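Side-chain contacts in serine protease (Nocardiopsis alba, PDB 2OUA), which probably cleaves proteins internally as a chymotrypsin-fold serine endopeptidase, this chain being the protease domain that remains after the leading part of the precursor is gone: residues 59-64 against 156-161; 115-120 against 172-177; 132-137 against 145-150. One frame throughout, in Å; residues are numbered along the deposited sequence.

Contact 1 of 3, residues 59-64 against 156-161; sequences GNDAAF and VTSGGS. With AES (4-(2-aminoethyl)benzenesulfonyl fluoride), chain E.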
loop_
_atom_site.group_PDB
_atom_site.type_symbol
_atom_site.label_atom_id
_atom_site.label_comp_id
_atom_site.label_asym_id
_atom_site.label_seq_id
_atom_site.Cartn_x
_atom_site.Cartn_y
_atom_site.Cartn_z
ATOM N N GLY A 59 -11.071 8.226 8.256
ATOM C CA GLY A 59 -11.934 7.122 8.664
ATOM C C GLY A 59 -11.134 5.865 8.413
ATOM O O GLY A 59 -10.706 5.179 9.339
ATOM N N ASN A 60 -10.951 5.562 7.131
ATOM C CA ASN A 60 -10.133 4.437 6.706
ATOM C C ASN A 60 -9.050 5.161 5.916
ATOM O O ASN A 60 -9.002 6.393 5.918
ATOM C CB ASN A 60 -10.912 3.503 5.770
ATOM C CG ASN A 60 -12.129 2.877 6.435
ATOM O OD1 ASN A 60 -12.019 2.182 7.447
ATOM N ND2 ASN A 60 -13.301 3.118 5.860
ATOM N N ASP A 61 -8.159 4.421 5.275
ATOM C CA ASP A 61 -7.138 5.044 4.437
ATOM C C ASP A 61 -6.874 4.000 3.376
ATOM O O ASP A 61 -5.815 3.378 3.336
ATOM C CB ASP A 61 -5.860 5.357 5.217
ATOM C CG ASP A 61 -4.903 6.233 4.420
ATOM O OD1 ASP A 61 -5.231 6.553 3.257
ATOM O OD2 ASP A 61 -3.828 6.608 4.945
ATOM N N ALA A 62 -7.872 3.810 2.520
ATOM C CA ALA A 62 -7.816 2.790 1.487
ATOM C C ALA A 62 -8.259 3.288 0.123
ATOM O O ALA A 62 -9.073 4.205 0.007
ATOM C CB ALA A 62 -8.686 1.614 1.907
ATOM N N ALA A 63 -7.725 2.668 -0.920
ATOM C CA ALA A 63 -8.089 3.070 -2.263
ATOM C C ALA A 63 -7.728 2.007 -3.288
ATOM O O ALA A 63 -6.870 1.151 -3.048
ATOM C CB ALA A 63 -7.395 4.379 -2.615
ATOM N N PHE A 64 -8.415 2.058 -4.422
ATOM C CA PHE A 64 -8.144 1.141 -5.521
ATOM C C PHE A 64 -8.037 1.991 -6.770
ATOM O O PHE A 64 -8.956 2.748 -7.099
ATOM C CB PHE A 64 -9.264 0.117 -5.719
ATOM C CG PHE A 64 -9.049 -0.776 -6.924
ATOM C CD1 PHE A 64 -8.009 -1.707 -6.942
ATOM C CD2 PHE A 64 -9.852 -0.647 -8.057
ATOM C CE1 PHE A 64 -7.770 -2.495 -8.073
ATOM C CE2 PHE A 64 -9.622 -1.429 -9.195
ATOM C CZ PHE A 64 -8.579 -2.355 -9.203
ATOM N N VAL A 156 -1.397 -1.585 3.300
ATOM C CA VAL A 156 -0.768 -0.471 2.608
ATOM C C VAL A 156 -0.428 0.651 3.588
ATOM O O VAL A 156 -1.205 0.970 4.492
ATOM C CB VAL A 156 -1.673 0.068 1.467
ATOM C CG1 VAL A 156 -1.944 -1.052 0.455
ATOM C CG2 VAL A 156 -2.987 0.603 2.030
ATOM N N THR A 157 0.749 1.240 3.400
ATOM C CA THR A 157 1.245 2.311 4.263
ATOM C C THR A 157 0.290 3.494 4.387
ATOM O O THR A 157 -0.077 4.110 3.389
ATOM C CB THR A 157 2.594 2.820 3.749
ATOM O OG1 THR A 157 3.489 1.711 3.611
ATOM C CG2 THR A 157 3.190 3.830 4.720
ATOM N N SER A 158 -0.089 3.822 5.623
ATOM C CA SER A 158 -1.014 4.922 5.872
ATOM C C SER A 158 -0.335 6.179 6.419
ATOM O O SER A 158 -0.637 7.298 5.996
ATOM C CB SER A 158 -2.107 4.472 6.847
ATOM O OG SER A 158 -2.947 5.564 7.204
ATOM N N GLY A 159 0.571 5.995 7.369
ATOM C CA GLY A 159 1.258 7.132 7.949
ATOM C C GLY A 159 2.030 6.725 9.185
ATOM O O GLY A 159 2.154 5.540 9.481
ATOM N N GLY A 160 2.556 7.703 9.911
ATOM C CA GLY A 160 3.308 7.377 11.107
ATOM C C GLY A 160 4.122 8.537 11.626
ATOM O O GLY A 160 3.858 9.692 11.297
ATOM N N SER A 161 5.123 8.222 12.440
ATOM C CA SER A 161 5.982 9.240 13.025
ATOM C C SER A 161 7.447 8.900 12.800
ATOM O O SER A 161 7.791 7.750 12.525
ATOM C CB SER A 161 5.707 9.344 14.523
ATOM O OG SER A 161 5.930 8.093 15.155
HETATM C C3 AES E . 3.779 11.410 5.916
HETATM C C2 AES E . 3.347 10.323 5.162
HETATM C C1 AES E . 3.972 9.086 5.301
HETATM S S AES E . 3.399 7.706 4.392
HETATM O O1S AES E . 4.529 6.742 4.185
HETATM O O2S AES E . 2.302 7.024 5.154
HETATM C C6 AES E . 5.034 8.942 6.191
HETATM C C5 AES E . 5.465 10.029 6.943
HETATM C C4 AES E . 4.836 11.266 6.807
HETATM C C7 AES E . 5.298 12.461 7.645
HETATM C C8 AES E . 5.094 12.223 9.143
HETATM N N8 AES E . 3.670 11.990 9.424
#
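D61 and S158 carry the link between 59-64 and 156-161, and the principle they illustrate is that a buried carboxylate is oriented by more than one donor. The polar part is a single hydrogen bond, given by S158 OG to D61 OD2 at 2.6 Å. It uses the anti lone pair of OD2, on the side turned away from OD1. First torsions send both groups across: chi1 of -169° swings the D61 carboxylate clear of the backbone N and out toward S158, and the hydroxyl of S158 is swung out in the same sense (chi1 174°). OD2 also takes a hydrogen bond from H35 ND1, while S158 OG is in turn bonded to Y123 OH, consistent with S158 acting as a second-shell group that steadies the rotation of the carboxylate.

Van der Waals contact is slight: the methyl V156 CG2 lies 4.2 Å from the carbonyl D61 O, buried and without a hydrogen-bonding partner in the model.

The third kind of contact is with the bound inhibitor, 4-(2-aminoethyl)benzenesulfonyl fluoride. Its amine N8 donates to G160 O at 3.0 Å, and at the other end of the molecule its sulfonyl O1S comes within 3.2 Å of T157 CG2. The end of strand 152-160 thus meets D61 through the S158 hydroxyl, and the inhibitor through the backbone of S158, G159 and G160 and the methyl of T157. D61, H35 and S143 are the predicted charge relay, and the S158 hydroxyl is bonded to the aspartate of this Ser-His-Asp triad, at the junction of the two barrels of the chymotrypsin-like fold.

Contact 2 of 3, residues 115-120 against 172-177; sequences QARNQT and YQEVNP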
loop_
_atom_site.group_PDB
_atom_site.type_symbol
_atom_site.label_atom_id
_atom_site.label_comp_id
_atom_site.label_asym_id
_atom_site.label_seq_id
_atom_site.Cartn_x
_atom_site.Cartn_y
_atom_site.Cartn_z
ATOM N N GLN A 115 3.107 -4.731 15.672
ATOM C CA GLN A 115 2.924 -4.495 17.102
ATOM C C GLN A 115 1.508 -4.555 17.656
ATOM O O GLN A 115 1.290 -5.094 18.742
ATOM C CB GLN A 115 3.560 -3.151 17.471
ATOM C CG GLN A 115 5.050 -3.085 17.145
ATOM C CD GLN A 115 5.679 -1.743 17.472
ATOM O OE1 GLN A 115 5.154 -0.692 17.108
ATOM N NE2 GLN A 115 6.826 -1.773 18.147
ATOM N N ALA A 116 0.545 -4.004 16.929
ATOM C CA ALA A 116 -0.829 -4.008 17.405
ATOM C C ALA A 116 -1.799 -3.680 16.287
ATOM O O ALA A 116 -1.443 -2.999 15.324
ATOM C CB ALA A 116 -0.986 -2.998 18.533
ATOM N N ARG A 117 -3.026 -4.172 16.420
ATOM C CA ARG A 117 -4.063 -3.914 15.433
ATOM C C ARG A 117 -5.170 -3.073 16.063
ATOM O O ARG A 117 -5.126 -2.770 17.258
ATOM C CB ARG A 117 -4.647 -5.232 14.896
ATOM C CG ARG A 117 -3.653 -6.048 14.070
ATOM C CD ARG A 117 -4.346 -7.030 13.129
ATOM N NE ARG A 117 -3.439 -7.449 12.058
ATOM C CZ ARG A 117 -2.563 -8.446 12.155
ATOM N NH1 ARG A 117 -2.478 -9.153 13.275
ATOM N NH2 ARG A 117 -1.746 -8.713 11.139
ATOM N N ASN A 118 -6.146 -2.681 15.249
ATOM C CA ASN A 118 -7.274 -1.887 15.723
ATOM C C ASN A 118 -6.817 -0.561 16.324
ATOM O O ASN A 118 -7.318 -0.142 17.365
ATOM C CB ASN A 118 -8.058 -2.673 16.781
ATOM C CG ASN A 118 -8.349 -4.101 16.352
ATOM O OD1 ASN A 118 -9.052 -4.338 15.369
ATOM N ND2 ASN A 118 -7.805 -5.060 17.094
ATOM N N GLN A 119 -5.874 0.098 15.663
ATOM C CA GLN A 119 -5.357 1.368 16.153
ATOM C C GLN A 119 -6.011 2.564 15.469
ATOM O O GLN A 119 -6.334 2.523 14.279
ATOM C CB GLN A 119 -3.838 1.438 15.941
ATOM C CG GLN A 119 -3.050 0.317 16.611
ATOM C CD GLN A 119 -3.113 0.384 18.123
ATOM O OE1 GLN A 119 -2.527 1.271 18.739
ATOM N NE2 GLN A 119 -3.837 -0.550 18.726
ATOM N N THR A 120 -6.217 3.624 16.239
ATOM C CA THR A 120 -6.782 4.855 15.702
ATOM C C THR A 120 -5.678 5.901 15.809
ATOM O O THR A 120 -5.028 6.032 16.852
ATOM C CB THR A 120 -8.019 5.332 16.504
ATOM O OG1 THR A 120 -9.078 4.378 16.366
ATOM C CG2 THR A 120 -8.500 6.683 15.988
ATOM N N TYR A 172 -0.439 0.855 8.974
ATOM C CA TYR A 172 -0.920 0.490 7.654
ATOM C C TYR A 172 -2.386 0.098 7.663
ATOM O O TYR A 172 -2.931 -0.328 8.688
ATOM C CB TYR A 172 -0.058 -0.631 7.048
ATOM C CG TYR A 172 -0.124 -1.999 7.707
ATOM C CD1 TYR A 172 -1.236 -2.832 7.538
ATOM C CD2 TYR A 172 0.966 -2.494 8.422
ATOM C CE1 TYR A 172 -1.249 -4.135 8.060
ATOM C CE2 TYR A 172 0.965 -3.785 8.942
ATOM C CZ TYR A 172 -0.140 -4.601 8.759
ATOM O OH TYR A 172 -0.114 -5.885 9.254
ATOM N N GLN A 173 -3.028 0.298 6.516
ATOM C CA GLN A 173 -4.425 -0.049 6.313
ATOM C C GLN A 173 -4.421 -1.515 5.882
ATOM O O GLN A 173 -3.749 -1.876 4.913
ATOM C CB GLN A 173 -5.016 0.829 5.203
ATOM C CG GLN A 173 -6.222 0.243 4.472
ATOM C CD GLN A 173 -7.489 0.269 5.301
ATOM O OE1 GLN A 173 -7.899 1.321 5.793
ATOM N NE2 GLN A 173 -8.130 -0.891 5.449
ATOM N N GLU A 174 -5.148 -2.358 6.608
ATOM C CA GLU A 174 -5.207 -3.781 6.290
ATOM C C GLU A 174 -5.702 -3.986 4.866
ATOM O O GLU A 174 -6.609 -3.283 4.407
ATOM C CB GLU A 174 -6.134 -4.509 7.267
ATOM C CG GLU A 174 -5.600 -4.624 8.695
ATOM C CD GLU A 174 -4.511 -5.676 8.848
ATOM O OE1 GLU A 174 -4.380 -6.545 7.959
ATOM O OE2 GLU A 174 -3.797 -5.646 9.876
ATOM N N VAL A 175 -5.121 -4.959 4.171
ATOM C CA VAL A 175 -5.506 -5.210 2.789
ATOM C C VAL A 175 -6.804 -6.001 2.624
ATOM O O VAL A 175 -7.600 -5.707 1.734
ATOM C CB VAL A 175 -4.370 -5.937 2.016
ATOM C CG1 VAL A 175 -4.243 -7.382 2.493
ATOM C CG2 VAL A 175 -4.645 -5.880 0.513
ATOM N N ASN A 176 -7.035 -6.991 3.478
ATOM C CA ASN A 176 -8.240 -7.803 3.343
ATOM C C ASN A 176 -9.549 -7.030 3.368
ATOM O O ASN A 176 -10.468 -7.348 2.614
ATOM C CB ASN A 176 -8.250 -8.927 4.381
ATOM C CG ASN A 176 -7.286 -10.040 4.019
ATOM O OD1 ASN A 176 -6.940 -10.205 2.849
ATOM N ND2 ASN A 176 -6.858 -10.819 5.009
ATOM N N PRO A 177 -9.666 -6.011 4.236
ATOM C CA PRO A 177 -10.920 -5.259 4.256
ATOM C C PRO A 177 -11.217 -4.614 2.897
ATOM O O PRO A 177 -12.381 -4.447 2.524
ATOM C CB PRO A 177 -10.684 -4.227 5.352
ATOM C CG PRO A 177 -9.817 -4.985 6.324
ATOM C CD PRO A 177 -8.824 -5.660 5.396
HETATM O O HOH W 1 -1.969 -7.610 8.629
#
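R117 meets E174 through NE, which donates to OE2 at 2.9 Å in a salt bridge that is nearly straight, with an angle of 164° at the hydrogen. OE2 lies in the plane of the guanidinium, at its edge. The carboxylate is not turned to match: the two planes stand 50° apart, and NE reaches OE2 from above the carboxylate plane. It is a one-point pairing, in which the second carboxylate oxygen takes another route.

That route is water 1. It accepts from R117 NH2 at 2.8 Å and from Y172 OH at 2.6 Å, and it donates to E174 OE1 at 2.7 Å, joining three side chains whose direct contacts are few. Y172 OH itself stays 3.8 Å from R117 NH2.

The residues belong to the second, six-stranded antiparallel barrel of the chymotrypsin-like fold: Y172 and E174 lie near the end of strand 167-174, and R117 sits at the corner where the chain leaves strand 108-116. R117 reaches E174 with a chain extended from CG to NE, whereas E174 folds at its second torsion (chi2 -76°), which brings its carboxylate round to the arginine.

Further out, OE2 also has a hydrogen bond with T132 OG1 from the strand between, and R117 NH2 donates to A94 O. A sulfate ion, probably from the crystallisation liquor, makes a long, weak ion pair with NH1. At the corner, Q119 NE2 donates to R117 O at 3.0 Å, tying the backbone at the base of the arginine.

Contact 3 of 3, residues 132-137 against 145-150; sequences TRTSVC and GSFISG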
loop_
_atom_site.group_PDB
_atom_site.type_symbol
_atom_site.label_atom_id
_atom_site.label_comp_id
_atom_site.label_asym_id
_atom_site.label_seq_id
_atom_site.Cartn_x
_atom_site.Cartn_y
_atom_site.Cartn_z
ATOM N N THR A 132 -3.053 -0.861 11.676
ATOM C CA THR A 132 -2.131 -1.762 12.331
ATOM C C THR A 132 -0.796 -1.051 12.512
ATOM O O THR A 132 -0.233 -0.509 11.560
ATOM C CB THR A 132 -1.945 -3.038 11.493
ATOM O OG1 THR A 132 -3.206 -3.714 11.390
ATOM C CG2 THR A 132 -0.913 -3.959 12.136
ATOM N N ARG A 133 -0.302 -1.050 13.744
ATOM C CA ARG A 133 0.957 -0.393 14.073
ATOM C C ARG A 133 2.154 -1.321 13.917
ATOM O O ARG A 133 2.081 -2.498 14.269
ATOM C CB ARG A 133 0.904 0.135 15.507
ATOM C CG ARG A 133 2.167 0.834 15.971
ATOM C CD ARG A 133 1.941 1.509 17.317
ATOM N NE ARG A 133 1.674 0.552 18.385
ATOM C CZ ARG A 133 2.605 0.052 19.189
ATOM N NH1 ARG A 133 3.872 0.422 19.048
ATOM N NH2 ARG A 133 2.274 -0.820 20.135
ATOM N N THR A 134 3.248 -0.783 13.385
ATOM C CA THR A 134 4.474 -1.558 13.203
ATOM C C THR A 134 5.670 -0.700 13.609
ATOM O O THR A 134 5.554 0.522 13.739
ATOM C CB THR A 134 4.684 -1.994 11.738
ATOM O OG1 THR A 134 5.130 -0.872 10.968
ATOM C CG2 THR A 134 3.388 -2.532 11.143
ATOM N N SER A 135 6.818 -1.341 13.787
ATOM C CA SER A 135 8.034 -0.641 14.189
ATOM C C SER A 135 8.861 -0.210 12.984
ATOM O O SER A 135 10.031 0.147 13.118
ATOM C CB SER A 135 8.879 -1.548 15.080
ATOM O OG SER A 135 9.242 -2.723 14.376
ATOM N N VAL A 136 8.256 -0.256 11.802
ATOM C CA VAL A 136 8.954 0.134 10.584
ATOM C C VAL A 136 8.872 1.644 10.383
ATOM O O VAL A 136 7.880 2.266 10.749
ATOM C CB VAL A 136 8.344 -0.565 9.347
ATOM C CG1 VAL A 136 9.186 -0.266 8.107
ATOM C CG2 VAL A 136 8.258 -2.067 9.592
ATOM N N CYS A 137 9.921 2.226 9.809
ATOM C CA CYS A 137 9.971 3.666 9.544
ATOM C C CYS A 137 9.406 3.931 8.151
ATOM O O CYS A 137 9.326 3.019 7.326
ATOM C CB CYS A 137 11.422 4.154 9.571
ATOM S SG CYS A 137 12.394 3.353 8.255
ATOM N N GLY A 145 2.367 2.336 -0.030
ATOM C CA GLY A 145 3.279 1.227 -0.263
ATOM C C GLY A 145 2.896 -0.086 0.391
ATOM O O GLY A 145 2.082 -0.133 1.310
ATOM N N SER A 146 3.518 -1.161 -0.081
ATOM C CA SER A 146 3.237 -2.500 0.409
ATOM C C SER A 146 3.819 -2.850 1.779
ATOM O O SER A 146 4.948 -2.478 2.094
ATOM C CB SER A 146 3.766 -3.544 -0.591
ATOM O OG SER A 146 3.827 -3.040 -1.917
ATOM N N PHE A 147 3.007 -3.527 2.596
ATOM C CA PHE A 147 3.444 -4.086 3.877
ATOM C C PHE A 147 3.181 -5.559 3.607
ATOM O O PHE A 147 2.047 -5.966 3.309
ATOM C CB PHE A 147 2.623 -3.641 5.094
ATOM C CG PHE A 147 3.229 -2.486 5.834
ATOM C CD1 PHE A 147 2.898 -1.192 5.464
ATOM C CD2 PHE A 147 4.156 -2.677 6.856
ATOM C CE1 PHE A 147 3.473 -0.107 6.093
ATOM C CE2 PHE A 147 4.750 -1.575 7.501
ATOM C CZ PHE A 147 4.398 -0.289 7.107
ATOM N N ILE A 148 4.240 -6.349 3.686
ATOM C CA ILE A 148 4.135 -7.767 3.391
ATOM C C ILE A 148 4.945 -8.613 4.372
ATOM O O ILE A 148 6.015 -8.204 4.820
ATOM C CB ILE A 148 4.625 -8.022 1.936
ATOM C CG1 ILE A 148 4.475 -9.494 1.564
ATOM C CG2 ILE A 148 6.073 -7.562 1.794
ATOM C CD1 ILE A 148 4.854 -9.794 0.127
ATOM N N SER A 149 4.415 -9.780 4.726
ATOM C CA SER A 149 5.106 -10.700 5.628
ATOM C C SER A 149 5.357 -11.978 4.839
ATOM O O SER A 149 4.421 -12.711 4.525
ATOM C CB SER A 149 4.251 -11.010 6.860
ATOM O OG SER A 149 3.999 -9.837 7.611
ATOM N N GLY A 150 6.618 -12.243 4.519
ATOM C CA GLY A 150 6.936 -13.430 3.742
ATOM C C GLY A 150 6.337 -13.254 2.360
ATOM O O GLY A 150 6.738 -12.355 1.622
#
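An ST turn at the end of strand 131-134 presents two side chains to the interior of the second barrel, where the ring of F147 from strand 146-149 meets them. In the turn, V136 N donates to T134 OG1 at 3.3 Å, with an angle of 161° at the hydrogen. The same oxygen is hydrogen-bonded to T170 O on the neighbouring strand 167-174, so this buried hydroxyl has two hydrogen-bonding partners, the bond from V136 N being long.

The phenylalanine reaches over with one corner of its ring. CE2 comes to 3.6 Å from T134 OG1, which approaches obliquely, and the methyl CG2 of T134 is also near, 4.0 Å from CE2. V136 meets the same carbon at the ring edge: its CG2 lies near the ring plane, 4.1 Å from CE2. The valine and phenylalanine side chains run past each other in opposite senses. A first torsion of 76° puts T134 OG1 between its backbone N and carbonyl carbon, where the hydroxyl can both close the turn and lie beside the ring.

Other barrel strands also touch F147: Y172 meets its ring at about 30° between planes, and V100 and R102 reach it from strand 99-104. F147 thus packs across the barrel interior against T134 and V136, joining strands 131-134 and 146-149, which are not neighbours, in the core of the C-terminal barrel of a chymotrypsin-like protease.

Contacts 2 and 3 lie within the six-stranded barrel, whereas contact 1 joins its strand 152-160 to strand 62-69 of the other sheet; all centres are 9 to 12 Å apart. Contacts 1 and 2 meet where V156 O lies 2.8 Å from Q173 N, a probable backbone hydrogen bond, and where the Q173 side chain reaches the backbone N of D61. Contact 3 connects to contact 1 through T157 N and G145 O, and to contact 2 through A116 O and R133 N, both pairs 2.8 Å apart and probably hydrogen-bonded. The side chain of F147 lies about 7 Å from the inhibitor, and that of Y172 about 8 Å, so contacts 2 and 3 lie near it without holding a triad residue.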